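IroE protein (Escherichia coli, PDB 2GZS) catalyses the hydrolysis of enterobactin and its glucosylated forms, preferring the iron-free siderophores and tending to open the trilactone only once to give linear trimers. Local coordinates at residues A[70-75]-A[257-262]; A[31-36]-A[41-46]; A[48-53]-A[249-254]; A[128-133]-A[162-167]. All blocks are in the same frame, centred on the assembly; numbering follows the deposited sequence.

Contacts 1 and 3 share helix 247-262 and bring distant parts of the chain to the sheet; their centres are about 13 Å apart, and selenomethionine M48 of contact 3 packs on I74 and, through SE, on L259 of contact 1. Contact 2 lies about 8 Å from contact 1, centre to centre, joined to it through probable backbone hydrogen bonds of I74 with A32 and V73 with P44. In contact 4, V132 packs on V75 of contact 1 and T31 of contact 2, and E133 on I45; its centre is about 19 Å from that of contact 3. The D50 side chain of contact 3 is about 6 Å from that of S149 and from the bound diisopropyl phosphonate.

Contact 1 of 4, residues A[70-75]-A[257-262]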
loop_
_atom_site.group_PDB
_atom_site.type_symbol
_atom_site.label_atom_id
_atom_site.label_comp_id
_atom_site.label_asym_id
_atom_site.label_seq_id
_atom_site.Cartn_x
_atom_site.Cartn_y
_atom_site.Cartn_z
ATOM N N THR A 70 8.759 -6.798 15.505
ATOM C CA THR A 70 8.966 -5.356 15.538
ATOM C C THR A 70 7.712 -4.628 15.053
ATOM O O THR A 70 7.604 -4.425 13.842
ATOM C CB THR A 70 10.159 -5.000 14.639
ATOM O OG1 THR A 70 11.307 -5.739 15.125
ATOM C CG2 THR A 70 10.554 -3.538 14.753
ATOM N N PRO A 71 6.751 -4.278 15.869
ATOM C CA PRO A 71 5.467 -3.739 15.378
ATOM C C PRO A 71 5.734 -2.449 14.641
ATOM O O PRO A 71 6.501 -1.560 15.016
ATOM C CB PRO A 71 4.578 -3.565 16.622
ATOM C CG PRO A 71 5.571 -3.427 17.737
ATOM C CD PRO A 71 6.721 -4.359 17.364
ATOM N N PRO A 72 5.055 -2.318 13.477
ATOM C CA PRO A 72 5.230 -1.088 12.703
ATOM C C PRO A 72 4.272 0.026 13.084
ATOM O O PRO A 72 3.173 -0.258 13.570
ATOM C CB PRO A 72 4.880 -1.590 11.251
ATOM C CG PRO A 72 3.803 -2.601 11.535
ATOM C CD PRO A 72 4.214 -3.328 12.784
ATOM N N VAL A 73 4.678 1.252 12.747
ATOM C CA VAL A 73 3.673 2.306 12.603
ATOM C C VAL A 73 2.769 2.016 11.376
ATOM O O VAL A 73 3.328 1.603 10.340
ATOM C CB VAL A 73 4.325 3.678 12.488
ATOM C CG1 VAL A 73 3.400 4.839 12.209
ATOM C CG2 VAL A 73 5.075 3.976 13.841
ATOM N N ILE A 74 1.484 2.205 11.574
ATOM C CA ILE A 74 0.538 1.902 10.473
ATOM C C ILE A 74 -0.108 3.221 10.096
ATOM O O ILE A 74 -0.686 3.931 10.943
ATOM C CB ILE A 74 -0.523 0.931 10.968
ATOM C CG1 ILE A 74 0.098 -0.322 11.625
ATOM C CG2 ILE A 74 -1.453 0.611 9.826
ATOM C CD1 ILE A 74 -0.968 -1.317 12.049
ATOM N N VAL A 75 -0.054 3.604 8.825
ATOM C CA VAL A 75 -0.697 4.831 8.367
ATOM C C VAL A 75 -1.791 4.407 7.402
ATOM O O VAL A 75 -1.447 3.970 6.293
ATOM C CB VAL A 75 0.262 5.834 7.696
ATOM C CG1 VAL A 75 -0.482 7.069 7.246
ATOM C CG2 VAL A 75 1.404 6.176 8.657
ATOM N N GLN A 257 -0.756 -9.797 5.904
ATOM C CA GLN A 257 0.531 -10.402 5.658
ATOM C C GLN A 257 1.601 -9.341 5.374
ATOM O O GLN A 257 2.743 -9.513 5.757
ATOM C CB GLN A 257 0.456 -11.489 4.551
ATOM C CG GLN A 257 1.810 -12.188 4.355
ATOM C CD GLN A 257 2.185 -13.035 5.575
ATOM O OE1 GLN A 257 1.491 -14.009 5.873
ATOM N NE2 GLN A 257 3.232 -12.686 6.308
ATOM N N ALA A 258 1.184 -8.230 4.729
ATOM C CA ALA A 258 2.163 -7.143 4.553
ATOM C C ALA A 258 2.592 -6.559 5.911
ATOM O O ALA A 258 3.784 -6.346 6.065
ATOM C CB ALA A 258 1.547 -6.084 3.627
ATOM N N LEU A 259 1.600 -6.337 6.749
ATOM C CA LEU A 259 2.037 -5.842 8.095
ATOM C C LEU A 259 2.953 -6.844 8.777
ATOM O O LEU A 259 3.962 -6.521 9.389
ATOM C CB LEU A 259 0.779 -5.558 8.900
ATOM C CG LEU A 259 0.030 -4.293 8.551
ATOM C CD1 LEU A 259 -1.383 -4.243 9.120
ATOM C CD2 LEU A 259 0.838 -3.059 9.067
ATOM N N LEU A 260 2.570 -8.116 8.723
ATOM C CA LEU A 260 3.396 -9.134 9.415
ATOM C C LEU A 260 4.787 -9.197 8.840
ATOM O O LEU A 260 5.824 -9.334 9.522
ATOM C CB LEU A 260 2.686 -10.493 9.345
ATOM C CG LEU A 260 1.439 -10.589 10.212
ATOM C CD1 LEU A 260 0.566 -11.747 9.747
ATOM C CD2 LEU A 260 1.774 -10.801 11.693
ATOM N N ASP A 261 4.881 -9.097 7.490
ATOM C CA ASP A 261 6.184 -9.124 6.856
ATOM C C ASP A 261 7.055 -7.930 7.281
ATOM O O ASP A 261 8.238 -8.134 7.585
ATOM C CB ASP A 261 5.953 -9.185 5.326
ATOM C CG ASP A 261 7.227 -9.443 4.556
ATOM O OD1 ASP A 261 7.990 -10.425 4.730
ATOM O OD2 ASP A 261 7.603 -8.610 3.724
ATOM N N ILE A 262 6.454 -6.712 7.274
ATOM C CA ILE A 262 7.305 -5.548 7.590
ATOM C C ILE A 262 7.650 -5.562 9.107
ATOM O O ILE A 262 8.677 -4.935 9.413
ATOM C CB ILE A 262 6.641 -4.244 7.113
ATOM C CG1 ILE A 262 7.710 -3.188 6.735
ATOM C CG2 ILE A 262 5.612 -3.712 8.099
ATOM C CD1 ILE A 262 7.007 -1.943 6.222
#
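L259 and I262, one turn apart on helix 247-262, present two bumps to the start of strand 73-79, and the ring of P72 fits between them. The ring's outer corner is shared: P72 CG lies 3.9 Å from L259 CD2 and 4.0 Å from I262 CG2. P72 CB adds a second point of touch with the same I262 methyl, at 3.9 Å. The complementary hollow lies on the strand side, where L259 CD2 settles between the proline ring and the side chain of I74. There it meets I74 CG1 at 3.8 Å and I74 CD1 at 3.9 Å. The isoleucine presents both carbons because CG1 stands anti to the carbonyl carbon (chi1 -52°) and the chain then runs on extended to CD1, crossing L259 at about a right angle. No hydrogen bond joins the two segments; the fit is one of branched and cyclic hydrocarbon surfaces, all buried. Through L259 on I74 the C-terminal helix packs against strand 73-79 of the central sheet, and L62 and L66 of helix 60-66 also touch L259. Within the sheet, the backbone of V73 hydrogen-bonds to strand 43-48 and that of I74 to strand 26-34.

Contact 2 of 4, residues A[31-36]-A[41-46]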
loop_
_atom_site.group_PDB
_atom_site.type_symbol
_atom_site.label_atom_id
_atom_site.label_comp_id
_atom_site.label_asym_id
_atom_site.label_seq_id
_atom_site.Cartn_x
_atom_site.Cartn_y
_atom_site.Cartn_z
ATOM N N THR A 31 -3.065 7.261 12.041
ATOM C CA THR A 31 -1.729 6.806 12.380
ATOM C C THR A 31 -1.790 5.941 13.640
ATOM O O THR A 31 -2.273 6.432 14.680
ATOM C CB THR A 31 -0.753 7.975 12.561
ATOM O OG1 THR A 31 -0.729 8.744 11.340
ATOM C CG2 THR A 31 0.677 7.485 12.731
ATOM N N ALA A 32 -1.383 4.692 13.581
ATOM C CA ALA A 32 -1.365 3.752 14.676
ATOM C C ALA A 32 0.085 3.563 15.078
ATOM O O ALA A 32 0.896 3.079 14.309
ATOM C CB ALA A 32 -2.026 2.404 14.317
ATOM N N VAL A 33 0.433 3.960 16.333
ATOM C CA VAL A 33 1.809 3.891 16.819
ATOM C C VAL A 33 1.888 2.787 17.883
ATOM O O VAL A 33 1.009 2.798 18.770
ATOM C CB VAL A 33 2.253 5.219 17.453
ATOM C CG1 VAL A 33 3.649 5.115 18.001
ATOM C CG2 VAL A 33 2.202 6.394 16.446
ATOM N N PRO A 34 2.839 1.893 17.821
ATOM C CA PRO A 34 2.933 0.831 18.841
ATOM C C PRO A 34 3.133 1.436 20.244
ATOM O O PRO A 34 3.761 2.474 20.390
ATOM C CB PRO A 34 4.156 0.058 18.425
ATOM C CG PRO A 34 4.301 0.327 16.928
ATOM C CD PRO A 34 3.913 1.778 16.796
ATOM N N ASN A 35 2.549 0.752 21.219
ATOM C CA ASN A 35 2.792 1.158 22.614
ATOM C C ASN A 35 4.016 0.499 23.162
ATOM O O ASN A 35 4.409 0.843 24.278
ATOM C CB ASN A 35 1.566 0.778 23.449
ATOM C CG ASN A 35 0.428 1.724 23.234
ATOM O OD1 ASN A 35 0.568 2.728 22.500
ATOM N ND2 ASN A 35 -0.718 1.517 23.870
ATOM N N THR A 36 4.577 -0.466 22.464
ATOM C CA THR A 36 5.886 -1.013 22.878
ATOM C C THR A 36 6.947 -0.126 22.252
ATOM O O THR A 36 6.813 0.532 21.201
ATOM C CB THR A 36 5.902 -2.492 22.539
ATOM O OG1 THR A 36 5.642 -2.759 21.162
ATOM C CG2 THR A 36 4.672 -3.144 23.210
ATOM N N SER A 41 16.842 1.955 15.950
ATOM C CA SER A 41 16.858 2.527 14.594
ATOM C C SER A 41 15.448 2.977 14.150
ATOM O O SER A 41 15.333 3.563 13.074
ATOM C CB SER A 41 17.474 1.499 13.630
ATOM O OG SER A 41 16.983 0.199 14.016
ATOM N N GLY A 42 14.436 2.732 14.968
ATOM C CA GLY A 42 13.110 3.304 14.660
ATOM C C GLY A 42 12.108 2.218 14.258
ATOM O O GLY A 42 12.451 1.086 13.970
ATOM N N TYR A 43 10.829 2.652 14.288
ATOM C CA TYR A 43 9.777 1.749 13.844
ATOM C C TYR A 43 9.773 1.593 12.303
ATOM O O TYR A 43 10.009 2.609 11.662
ATOM C CB TYR A 43 8.431 2.275 14.250
ATOM C CG TYR A 43 8.057 2.427 15.727
ATOM C CD1 TYR A 43 7.882 1.300 16.505
ATOM C CD2 TYR A 43 7.867 3.739 16.165
ATOM C CE1 TYR A 43 7.527 1.475 17.860
ATOM C CE2 TYR A 43 7.497 3.918 17.504
ATOM C CZ TYR A 43 7.359 2.787 18.251
ATOM O OH TYR A 43 6.983 3.049 19.574
ATOM N N PRO A 44 9.532 0.376 11.846
ATOM C CA PRO A 44 9.148 0.263 10.404
ATOM C C PRO A 44 7.825 0.981 10.263
ATOM O O PRO A 44 7.099 1.171 11.234
ATOM C CB PRO A 44 8.924 -1.213 10.220
ATOM C CG PRO A 44 9.500 -1.917 11.401
ATOM C CD PRO A 44 9.476 -0.905 12.495
ATOM N N ILE A 45 7.446 1.346 8.995
ATOM C CA ILE A 45 6.172 2.036 8.879
ATOM C C ILE A 45 5.502 1.600 7.566
ATOM O O ILE A 45 6.239 1.515 6.570
ATOM C CB ILE A 45 6.336 3.582 8.927
ATOM C CG1 ILE A 45 5.001 4.332 8.916
ATOM C CG2 ILE A 45 7.309 4.093 7.837
ATOM C CD1 ILE A 45 5.142 5.853 9.204
ATOM N N LEU A 46 4.196 1.317 7.629
ATOM C CA LEU A 46 3.539 0.833 6.407
ATOM C C LEU A 46 2.367 1.780 6.125
ATOM O O LEU A 46 1.495 1.927 6.978
ATOM C CB LEU A 46 3.090 -0.601 6.634
ATOM C CG LEU A 46 2.486 -1.251 5.349
ATOM C CD1 LEU A 46 3.406 -1.294 4.153
ATOM C CD2 LEU A 46 1.998 -2.651 5.708
#
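This is an aromatic contact between two strands that are not neighbours: Y43, at the start of strand 43-48, reaches toward V33 and P34 at the end of strand 26-34 and on to T36 just beyond it. Its ring carries nearly the whole contact. P34 covers one face, with P34 CD standing 3.9 Å from the ring centroid and only 15° off the normal, a CH-pi arrangement displaced toward the rim. The rest of the pyrrolidine follows the same side of the phenol, and P34 CG comes to 3.5 Å from Y43 CE1. V33 CG1 approaches obliquely, from the same side of the ring plane as P34, 4.1 Å from Y43 CE2. A chi1 of -64° sets the tyrosine CG beside its backbone N, and from there the ring reaches toward strand 26-34. Strand 73-79 lies between the two in the sheet, parallel to 43-48 and antiparallel to 26-34, the crossed-over 1-2-4-3 strand order of alpha/beta hydrolases; V73 of that middle strand packs against both Y43 and P34. At the end of the phenol, Y43 OH lies 3.0 Å from T36 O, which sits at the ring edge and in its plane, and this is probably a hydrogen bond. P34 O is 3.4 Å from Y43 OH. T36 in turn rests on P71, and the backbone of N35 is hydrogen-bonded to F10, next to strand 11-19.

Contact 3 of 4, residues A[48-53]-A[249-254]; sequences MLDGNA and PMFNAS
The carbonyl oxygen of selenomethionine M250, one residue before the F251 that meets D50 and A53 across the contact, is held by two donors from S254. The backbone N of S254 reaches M250 O at 2.9 Å as an ordinary helical bond, and S254 OG adds a second at 3.0 Å from the opposite face of the carbonyl plane, tilted 21° from it. The serine hydroxyl is thus folded back onto its own helix, next to W146, which gives it a further weak bond. From this turn F251 projects toward helix 51-57, a trans first torsion (chi1 -175°) carrying its ring outward. The outer end of the ring does the touching: F251 CZ lies 3.8 Å from A53 CB and 4.0 Å from D50 CB. The D50 methylene comes in at the ring edge, in its plane, whereas the carboxylate is turned 38° from the ring. D50 OD1 forms a salt bridge with R90, which itself lines the pocket of the bound diisopropyl phosphonate. W146 and H148 also meet the F251 ring edge-to-face. With the D50 side chain about 6 Å from that of the nucleophile S149, and the F251 side chain about 6 Å from that of active-site H247, the arrangement is consistent with a second shell of the alpha/beta hydrolase active site, around the strand that leads into the nucleophile elbow.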
loop_
_atom_site.group_PDB
_atom_site.type_symbol
_atom_site.label_atom_id
_atom_site.label_comp_id
_atom_site.label_asym_id
_atom_site.label_seq_id
_atom_site.Cartn_x
_atom_site.Cartn_y
_atom_site.Cartn_z
HETATM N N MSE A 48 -0.925 2.504 3.941
HETATM C CA MSE A 48 -1.904 1.569 3.404
HETATM C C MSE A 48 -3.073 2.316 2.780
HETATM O O MSE A 48 -3.708 3.157 3.396
HETATM C CB MSE A 48 -2.437 0.697 4.581
HETATM C CG MSE A 48 -1.194 -0.024 5.216
HETATM SE SE MSE A 48 -1.722 -1.401 6.497
HETATM C CE MSE A 48 -2.865 0.048 6.959
ATOM N N LEU A 49 -3.314 1.972 1.486
ATOM C CA LEU A 49 -4.465 2.613 0.845
ATOM C C LEU A 49 -5.804 1.995 1.294
ATOM O O LEU A 49 -5.856 1.025 2.052
ATOM C CB LEU A 49 -4.315 2.456 -0.668
ATOM C CG LEU A 49 -3.014 3.013 -1.275
ATOM C CD1 LEU A 49 -3.167 3.103 -2.817
ATOM C CD2 LEU A 49 -2.404 4.233 -0.715
ATOM N N ASP A 50 -6.911 2.560 0.830
ATOM C CA ASP A 50 -8.231 2.158 1.304
ATOM C C ASP A 50 -8.303 2.137 2.816
ATOM O O ASP A 50 -8.752 1.165 3.423
ATOM C CB ASP A 50 -8.631 0.799 0.680
ATOM C CG ASP A 50 -8.826 0.930 -0.833
ATOM O OD1 ASP A 50 -9.456 1.948 -1.252
ATOM O OD2 ASP A 50 -8.362 -0.022 -1.497
ATOM N N GLY A 51 -7.826 3.224 3.419
ATOM C CA GLY A 51 -7.574 3.192 4.869
ATOM C C GLY A 51 -8.821 3.000 5.643
ATOM O O GLY A 51 -8.708 2.466 6.773
ATOM N N ASN A 52 -10.006 3.425 5.233
ATOM C CA ASN A 52 -11.207 3.222 6.037
ATOM C C ASN A 52 -11.445 1.710 6.201
ATOM O O ASN A 52 -11.765 1.246 7.301
ATOM C CB ASN A 52 -12.463 3.812 5.415
ATOM C CG ASN A 52 -12.358 5.280 5.118
ATOM O OD1 ASN A 52 -12.875 6.167 5.798
ATOM N ND2 ASN A 52 -11.615 5.570 4.084
ATOM N N ALA A 53 -11.233 0.957 5.147
ATOM C CA ALA A 53 -11.536 -0.497 5.164
ATOM C C ALA A 53 -10.498 -1.223 5.975
ATOM O O ALA A 53 -10.781 -2.155 6.727
ATOM C CB ALA A 53 -11.564 -1.031 3.717
ATOM N N PRO A 249 -11.596 -11.940 1.581
ATOM C CA PRO A 249 -10.490 -12.646 2.226
ATOM C C PRO A 249 -9.192 -12.224 1.635
ATOM O O PRO A 249 -8.183 -12.160 2.339
ATOM C CB PRO A 249 -10.821 -14.133 1.924
ATOM C CG PRO A 249 -12.311 -14.123 1.860
ATOM C CD PRO A 249 -12.665 -12.831 1.121
HETATM N N MSE A 250 -8.989 -11.952 0.337
HETATM C CA MSE A 250 -7.726 -11.495 -0.171
HETATM C C MSE A 250 -7.338 -10.082 0.289
HETATM O O MSE A 250 -6.143 -9.889 0.508
HETATM C CB MSE A 250 -7.867 -11.470 -1.726
HETATM C CG MSE A 250 -6.572 -10.968 -2.345
HETATM SE SE MSE A 250 -5.082 -12.210 -2.051
HETATM C CE MSE A 250 -3.863 -11.024 -2.825
ATOM N N PHE A 251 -8.300 -9.189 0.365
ATOM C CA PHE A 251 -8.016 -7.847 0.920
ATOM C C PHE A 251 -7.385 -8.031 2.309
ATOM O O PHE A 251 -6.368 -7.420 2.607
ATOM C CB PHE A 251 -9.291 -6.997 0.952
ATOM C CG PHE A 251 -9.072 -5.550 1.412
ATOM C CD1 PHE A 251 -8.984 -4.578 0.426
ATOM C CD2 PHE A 251 -8.989 -5.219 2.762
ATOM C CE1 PHE A 251 -8.762 -3.255 0.840
ATOM C CE2 PHE A 251 -8.765 -3.924 3.139
ATOM C CZ PHE A 251 -8.688 -2.900 2.198
ATOM N N ASN A 252 -8.063 -8.872 3.087
ATOM C CA ASN A 252 -7.602 -9.124 4.463
ATOM C C ASN A 252 -6.242 -9.762 4.479
ATOM O O ASN A 252 -5.306 -9.361 5.167
ATOM C CB ASN A 252 -8.549 -10.133 5.147
ATOM C CG ASN A 252 -9.832 -9.499 5.623
ATOM O OD1 ASN A 252 -9.915 -8.268 5.584
ATOM N ND2 ASN A 252 -10.774 -10.332 6.039
ATOM N N ALA A 253 -6.065 -10.873 3.739
ATOM C CA ALA A 253 -4.819 -11.604 3.748
ATOM C C ALA A 253 -3.630 -10.762 3.357
ATOM O O ALA A 253 -2.530 -10.826 3.929
ATOM C CB ALA A 253 -4.899 -12.811 2.784
ATOM N N SER A 254 -3.818 -9.986 2.287
ATOM C CA SER A 254 -2.666 -9.246 1.751
ATOM C C SER A 254 -2.319 -8.070 2.715
ATOM O O SER A 254 -1.113 -7.924 2.906
ATOM C CB SER A 254 -2.995 -8.805 0.314
ATOM O OG SER A 254 -3.997 -7.818 0.271
#

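Contact 4 of 4, residues A[128-133]-A[162-167]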
loop_
_atom_site.group_PDB
_atom_site.type_symbol
_atom_site.label_atom_id
_atom_site.label_comp_id
_atom_site.label_asym_id
_atom_site.label_seq_id
_atom_site.Cartn_x
_atom_site.Cartn_y
_atom_site.Cartn_z
ATOM N N ILE A 128 1.300 14.248 3.288
ATOM C CA ILE A 128 0.837 13.354 4.355
ATOM C C ILE A 128 1.997 12.706 5.079
ATOM O O ILE A 128 2.045 12.756 6.345
ATOM C CB ILE A 128 -0.058 12.261 3.725
ATOM C CG1 ILE A 128 -1.259 12.882 3.039
ATOM C CG2 ILE A 128 -0.418 11.227 4.814
ATOM C CD1 ILE A 128 -2.229 11.809 2.513
ATOM N N ALA A 129 2.919 12.060 4.430
ATOM C CA ALA A 129 3.984 11.301 5.124
ATOM C C ALA A 129 4.805 12.249 6.009
ATOM O O ALA A 129 5.039 11.895 7.180
ATOM C CB ALA A 129 4.811 10.515 4.103
ATOM N N PRO A 130 5.278 13.401 5.543
ATOM C CA PRO A 130 6.107 14.259 6.406
ATOM C C PRO A 130 5.362 14.707 7.646
ATOM O O PRO A 130 6.017 14.958 8.679
ATOM C CB PRO A 130 6.454 15.473 5.537
ATOM C CG PRO A 130 6.382 14.926 4.134
ATOM C CD PRO A 130 5.206 13.973 4.185
ATOM N N LYS A 131 4.066 14.863 7.539
ATOM C CA LYS A 131 3.303 15.293 8.696
ATOM C C LYS A 131 3.161 14.124 9.654
ATOM O O LYS A 131 3.419 14.300 10.860
ATOM C CB LYS A 131 1.948 15.835 8.212
ATOM C CG LYS A 131 0.953 16.173 9.315
ATOM C CD LYS A 131 1.670 16.968 10.384
ATOM C CE LYS A 131 1.922 18.422 10.055
ATOM N NZ LYS A 131 2.736 19.133 11.089
ATOM N N VAL A 132 2.724 12.938 9.193
ATOM C CA VAL A 132 2.420 11.910 10.192
ATOM C C VAL A 132 3.724 11.327 10.777
ATOM O O VAL A 132 3.618 10.776 11.904
ATOM C CB VAL A 132 1.502 10.812 9.613
ATOM C CG1 VAL A 132 0.213 11.401 9.033
ATOM C CG2 VAL A 132 2.262 10.031 8.566
ATOM N N GLU A 133 4.884 11.441 10.149
ATOM C CA GLU A 133 6.127 10.954 10.722
ATOM C C GLU A 133 6.771 11.936 11.712
ATOM O O GLU A 133 7.726 11.529 12.406
ATOM C CB GLU A 133 7.116 10.673 9.558
ATOM C CG GLU A 133 6.654 9.394 8.832
ATOM C CD GLU A 133 7.662 8.919 7.810
ATOM O OE1 GLU A 133 8.892 9.231 7.791
ATOM O OE2 GLU A 133 7.256 8.152 6.864
ATOM N N SER A 162 8.867 6.303 -7.494
ATOM C CA SER A 162 9.096 6.922 -6.171
ATOM C C SER A 162 10.522 6.658 -5.710
ATOM O O SER A 162 11.054 5.595 -6.011
ATOM C CB SER A 162 8.117 6.305 -5.145
ATOM O OG SER A 162 8.355 6.887 -3.839
ATOM N N SER A 163 11.099 7.583 -4.947
ATOM C CA SER A 163 12.295 7.240 -4.162
ATOM C C SER A 163 11.974 7.245 -2.678
ATOM O O SER A 163 12.870 7.180 -1.798
ATOM C CB SER A 163 13.459 8.210 -4.423
ATOM O OG SER A 163 12.944 9.528 -4.221
ATOM N N TYR A 164 10.722 7.337 -2.296
ATOM C CA TYR A 164 10.372 7.578 -0.897
ATOM C C TYR A 164 10.187 6.294 -0.115
ATOM O O TYR A 164 10.465 6.182 1.068
ATOM C CB TYR A 164 9.063 8.402 -0.820
ATOM C CG TYR A 164 8.771 8.964 0.550
ATOM C CD1 TYR A 164 9.443 10.115 1.003
ATOM C CD2 TYR A 164 7.838 8.355 1.372
ATOM C CE1 TYR A 164 9.168 10.642 2.270
ATOM C CE2 TYR A 164 7.586 8.911 2.614
ATOM C CZ TYR A 164 8.235 10.036 3.074
ATOM O OH TYR A 164 7.870 10.431 4.359
ATOM N N PHE A 165 9.604 5.266 -0.760
ATOM C CA PHE A 165 9.376 4.016 -0.089
ATOM C C PHE A 165 10.442 2.983 -0.400
ATOM O O PHE A 165 11.032 3.003 -1.478
ATOM C CB PHE A 165 7.991 3.405 -0.485
ATOM C CG PHE A 165 6.850 4.320 -0.153
ATOM C CD1 PHE A 165 6.259 4.366 1.121
ATOM C CD2 PHE A 165 6.364 5.174 -1.131
ATOM C CE1 PHE A 165 5.258 5.282 1.338
ATOM C CE2 PHE A 165 5.370 6.080 -0.863
ATOM C CZ PHE A 165 4.757 6.115 0.383
ATOM N N ARG A 166 10.690 2.033 0.513
ATOM C CA ARG A 166 11.629 0.967 0.248
ATOM C C ARG A 166 10.941 -0.361 -0.044
ATOM O O ARG A 166 11.540 -1.219 -0.706
ATOM C CB ARG A 166 12.557 0.827 1.476
ATOM C CG ARG A 166 13.469 2.069 1.554
ATOM C CD ARG A 166 14.541 2.007 0.471
ATOM N NE ARG A 166 15.620 1.090 0.825
ATOM C CZ ARG A 166 16.818 1.440 1.288
ATOM N NH1 ARG A 166 17.119 2.715 1.470
ATOM N NH2 ARG A 166 17.713 0.512 1.576
ATOM N N SER A 167 9.740 -0.559 0.471
ATOM C CA SER A 167 9.038 -1.810 0.243
ATOM C C SER A 167 7.655 -1.528 -0.370
ATOM O O SER A 167 6.948 -0.636 0.070
ATOM C CB SER A 167 8.860 -2.605 1.563
ATOM O OG SER A 167 10.173 -3.135 1.864
#
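An ST turn leads into this contact: S162 OG accepts the backbone N-H of Y164 at 2.9 Å, and Y164 then points the hydroxyl end of its phenol at A129 and E133 of the segment that ends helix 117-132. The hydrogen bond is nearly straight, at 164°, and helps to hold the backbone from which the ring departs. A chi1 of -167° swings the ring away from its own amide and toward the helix. A129 CB takes the closest touch, 3.5 Å from Y164 CE2 and 3.1 Å from Y164 OH, a tight fit for a methyl and a hydroxyl. It approaches the ring obliquely. The E133 and Y164 side chains come toward each other from opposite directions, the glutamate extended beyond CG and its carboxylate 34° from the ring plane; E133 OE2 stands 3.4 Å from Y164 OH. The carboxylate's firmer partners are outside, namely Y47 on OE2 and R143 on OE1. R143 also makes a cation-pi contact with Y164 and hydrogen-bonds to its carbonyl O, so one arginine ties the loop and the glutamate together and would probably offset the acid's charge. Nearby the helix is kinked, since P130 N has no bond to the preceding turn. The contact joins the end of helix 117-132 to the loop between helix 150-161 and strand 167-171, which follows the helix after the nucleophile strand of this alpha/beta hydrolase fold.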